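Local coordinates for cellulase (Bacteroides salanitronis, PDB 6WQY), which probably hydrolyses internal beta-1,4 linkages of cellulose and related plant polysaccharides through its family 5 glycoside hydrolase domain, the part present here, at residues 165-170 / 215-220. Residues are numbered along the deposited sequence; the frame is centred on the assembly and turned at random.
Sequences NFLVFE and QTRYLG
Arg-217 lies across the ring of Phe-169, joining the entries to the adjacent parallel strands 167-170 and 219-222 in the eight-stranded TIM barrel of this family 5 domain. Its CD sits over the ring centre, 3.6 Å from the centroid of Phe-169 and 9° off the normal, a CH-pi contact; NE follows over the same face. With CG anti to the backbone N and a bend at chi3 (-53°), the chain brings the guanidinium edge to Leu-167. There NH1 of Arg-217 donates to O of Leu-167 at 3.0 Å, nearly straight (165°). Lys-163, Gly-164 and Asn-214 take further guanidinium N-H groups, fixing its rotation. A lysine in its place would probably leave several of these oxygen acceptors without their mates and the head group freer to turn. Deeper in, Gly-220 N donates to Phe-169 O at 2.8 Å, and CD2 of Leu-219 rests against CB of Phe-169. Phe-203 of helix 191-209 packs on both these side chains, so this side of the sheet faces the helix. Glu-170 points to the other side, where Arg-76, Tyr-306 and Asn-118 hold its carboxylate.

Before the strands begin, the two chains draw apart. At Leu-167 water 1 replaces a direct backbone bond, donating to O of Asn-165 and of Leu-167 and accepting from Tyr-218 N. The solvent side is at Asn-165 and Thr-216. The Asn-165 amide stands steeply to the Tyr-218 ring; its ND2 reaches Thr-216 O at 3.2 Å from above the carbonyl plane, a bent bond, while OD1 receives water 2, which accepts from Thr-216 OG1. The buried guanidinium, with no carboxylate in this contact, is thus probably stabilised by neutral oxygens while CD packs on the face of Phe-169.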
loop_
_atom_site.group_PDB
_atom_site.type_symbol
_atom_site.label_atom_id
_atom_site.label_comp_id
_atom_site.label_asym_id
_atom_site.label_seq_id
_atom_site.Cartn_x
_atom_site.Cartn_y
_atom_site.Cartn_z
ATOM N N ASN A 165 9.098 -7.633 -13.763
ATOM C CA ASN A 165 7.781 -7.227 -13.300
ATOM C C ASN A 165 7.418 -7.778 -11.924
ATOM O O ASN A 165 6.290 -7.533 -11.465
ATOM C CB ASN A 165 6.708 -7.537 -14.343
ATOM C CG ASN A 165 6.608 -6.450 -15.411
ATOM O OD1 ASN A 165 7.302 -5.422 -15.348
ATOM N ND2 ASN A 165 5.715 -6.648 -16.376
ATOM N N PHE A 166 8.349 -8.410 -11.198
ATOM C CA PHE A 166 8.131 -8.599 -9.766
ATOM C C PHE A 166 8.009 -7.254 -9.062
ATOM O O PHE A 166 7.408 -7.178 -7.982
ATOM C CB PHE A 166 9.245 -9.436 -9.110
ATOM C CG PHE A 166 10.482 -8.658 -8.743
ATOM C CD1 PHE A 166 11.481 -8.423 -9.669
ATOM C CD2 PHE A 166 10.639 -8.145 -7.460
ATOM C CE1 PHE A 166 12.601 -7.693 -9.343
ATOM C CE2 PHE A 166 11.754 -7.406 -7.136
ATOM C CZ PHE A 166 12.744 -7.180 -8.082
ATOM N N LEU A 167 8.616 -6.200 -9.627
ATOM C CA LEU A 167 8.721 -4.900 -8.977
ATOM C C LEU A 167 7.685 -3.948 -9.551
ATOM O O LEU A 167 7.634 -3.712 -10.768
ATOM C CB LEU A 167 10.127 -4.342 -9.153
ATOM C CG LEU A 167 10.363 -2.962 -8.532
ATOM C CD1 LEU A 167 10.141 -2.945 -7.022
ATOM C CD2 LEU A 167 11.792 -2.507 -8.863
ATOM N N VAL A 168 6.877 -3.399 -8.643
ATOM C CA VAL A 168 5.814 -2.438 -8.919
ATOM C C VAL A 168 6.211 -1.091 -8.327
ATOM O O VAL A 168 6.771 -1.032 -7.228
ATOM C CB VAL A 168 4.515 -2.929 -8.243
ATOM C CG1 VAL A 168 3.388 -1.907 -8.335
ATOM C CG2 VAL A 168 4.076 -4.266 -8.805
ATOM N N PHE A 169 5.903 -0.006 -9.044
ATOM C CA PHE A 169 6.033 1.344 -8.494
ATOM C C PHE A 169 4.633 1.874 -8.170
ATOM O O PHE A 169 3.751 1.823 -9.035
ATOM C CB PHE A 169 6.669 2.314 -9.504
ATOM C CG PHE A 169 8.039 1.920 -10.020
ATOM C CD1 PHE A 169 8.913 1.101 -9.323
ATOM C CD2 PHE A 169 8.436 2.427 -11.247
ATOM C CE1 PHE A 169 10.159 0.789 -9.850
ATOM C CE2 PHE A 169 9.674 2.118 -11.777
ATOM C CZ PHE A 169 10.543 1.304 -11.080
ATOM N N GLU A 170 4.453 2.418 -6.961
ATOM C CA GLU A 170 3.209 3.048 -6.513
ATOM C C GLU A 170 3.479 4.542 -6.343
ATOM O O GLU A 170 4.380 4.928 -5.603
ATOM C CB GLU A 170 2.778 2.411 -5.194
ATOM C CG GLU A 170 1.602 3.072 -4.517
ATOM C CD GLU A 170 1.370 2.492 -3.139
ATOM O OE1 GLU A 170 0.888 1.316 -3.050
ATOM O OE2 GLU A 170 1.691 3.171 -2.143
ATOM N N GLN A 215 8.592 0.480 -19.454
ATOM C CA GLN A 215 7.466 0.723 -20.350
ATOM C C GLN A 215 6.297 -0.202 -20.067
ATOM O O GLN A 215 5.144 0.144 -20.363
ATOM C CB GLN A 215 7.885 0.521 -21.808
ATOM C CG GLN A 215 8.919 1.494 -22.277
ATOM C CD GLN A 215 8.764 1.846 -23.741
ATOM O OE1 GLN A 215 8.256 1.052 -24.536
ATOM N NE2 GLN A 215 9.204 3.041 -24.107
ATOM N N THR A 216 6.565 -1.387 -19.515
ATOM C CA THR A 216 5.546 -2.412 -19.328
ATOM C C THR A 216 5.402 -2.846 -17.872
ATOM O O THR A 216 4.730 -3.848 -17.601
ATOM C CB THR A 216 5.831 -3.632 -20.223
ATOM O OG1 THR A 216 7.194 -4.041 -20.072
ATOM C CG2 THR A 216 5.587 -3.295 -21.689
ATOM N N ARG A 217 6.011 -2.120 -16.944
ATOM C CA ARG A 217 5.924 -2.427 -15.521
ATOM C C ARG A 217 4.524 -2.124 -14.996
ATOM O O ARG A 217 3.881 -1.166 -15.418
ATOM C CB ARG A 217 6.939 -1.557 -14.770
ATOM C CG ARG A 217 7.094 -1.903 -13.296
ATOM C CD ARG A 217 8.180 -1.100 -12.602
ATOM N NE ARG A 217 9.457 -1.160 -13.287
ATOM C CZ ARG A 217 10.243 -2.229 -13.336
ATOM N NH1 ARG A 217 9.904 -3.345 -12.705
ATOM N NH2 ARG A 217 11.377 -2.180 -14.030
ATOM N N TYR A 218 4.045 -2.945 -14.044
ATOM C CA TYR A 218 2.796 -2.631 -13.353
ATOM C C TYR A 218 3.033 -1.486 -12.375
ATOM O O TYR A 218 4.036 -1.461 -11.648
ATOM C CB TYR A 218 2.251 -3.848 -12.596
ATOM C CG TYR A 218 1.826 -4.996 -13.485
ATOM C CD1 TYR A 218 2.757 -5.855 -14.022
ATOM C CD2 TYR A 218 0.485 -5.208 -13.799
ATOM C CE1 TYR A 218 2.377 -6.906 -14.839
ATOM C CE2 TYR A 218 0.099 -6.246 -14.625
ATOM C CZ TYR A 218 1.044 -7.101 -15.133
ATOM O OH TYR A 218 0.692 -8.146 -15.955
ATOM N N LEU A 219 2.107 -0.532 -12.374
ATOM C CA LEU A 219 2.184 0.644 -11.526
ATOM C C LEU A 219 0.909 0.768 -10.705
ATOM O O LEU A 219 -0.185 0.423 -11.176
ATOM C CB LEU A 219 2.350 1.918 -12.356
ATOM C CG LEU A 219 3.433 1.882 -13.433
ATOM C CD1 LEU A 219 3.432 3.192 -14.212
ATOM C CD2 LEU A 219 4.808 1.606 -12.856
ATOM N N GLY A 220 1.048 1.283 -9.481
ATOM C CA GLY A 220 -0.088 1.582 -8.620
ATOM C C GLY A 220 -0.330 3.083 -8.554
ATOM O O GLY A 220 0.614 3.862 -8.452
HETATM O O HOH W 1 5.513 -4.865 -12.247
HETATM O O HOH W 2 8.296 -4.708 -17.721
#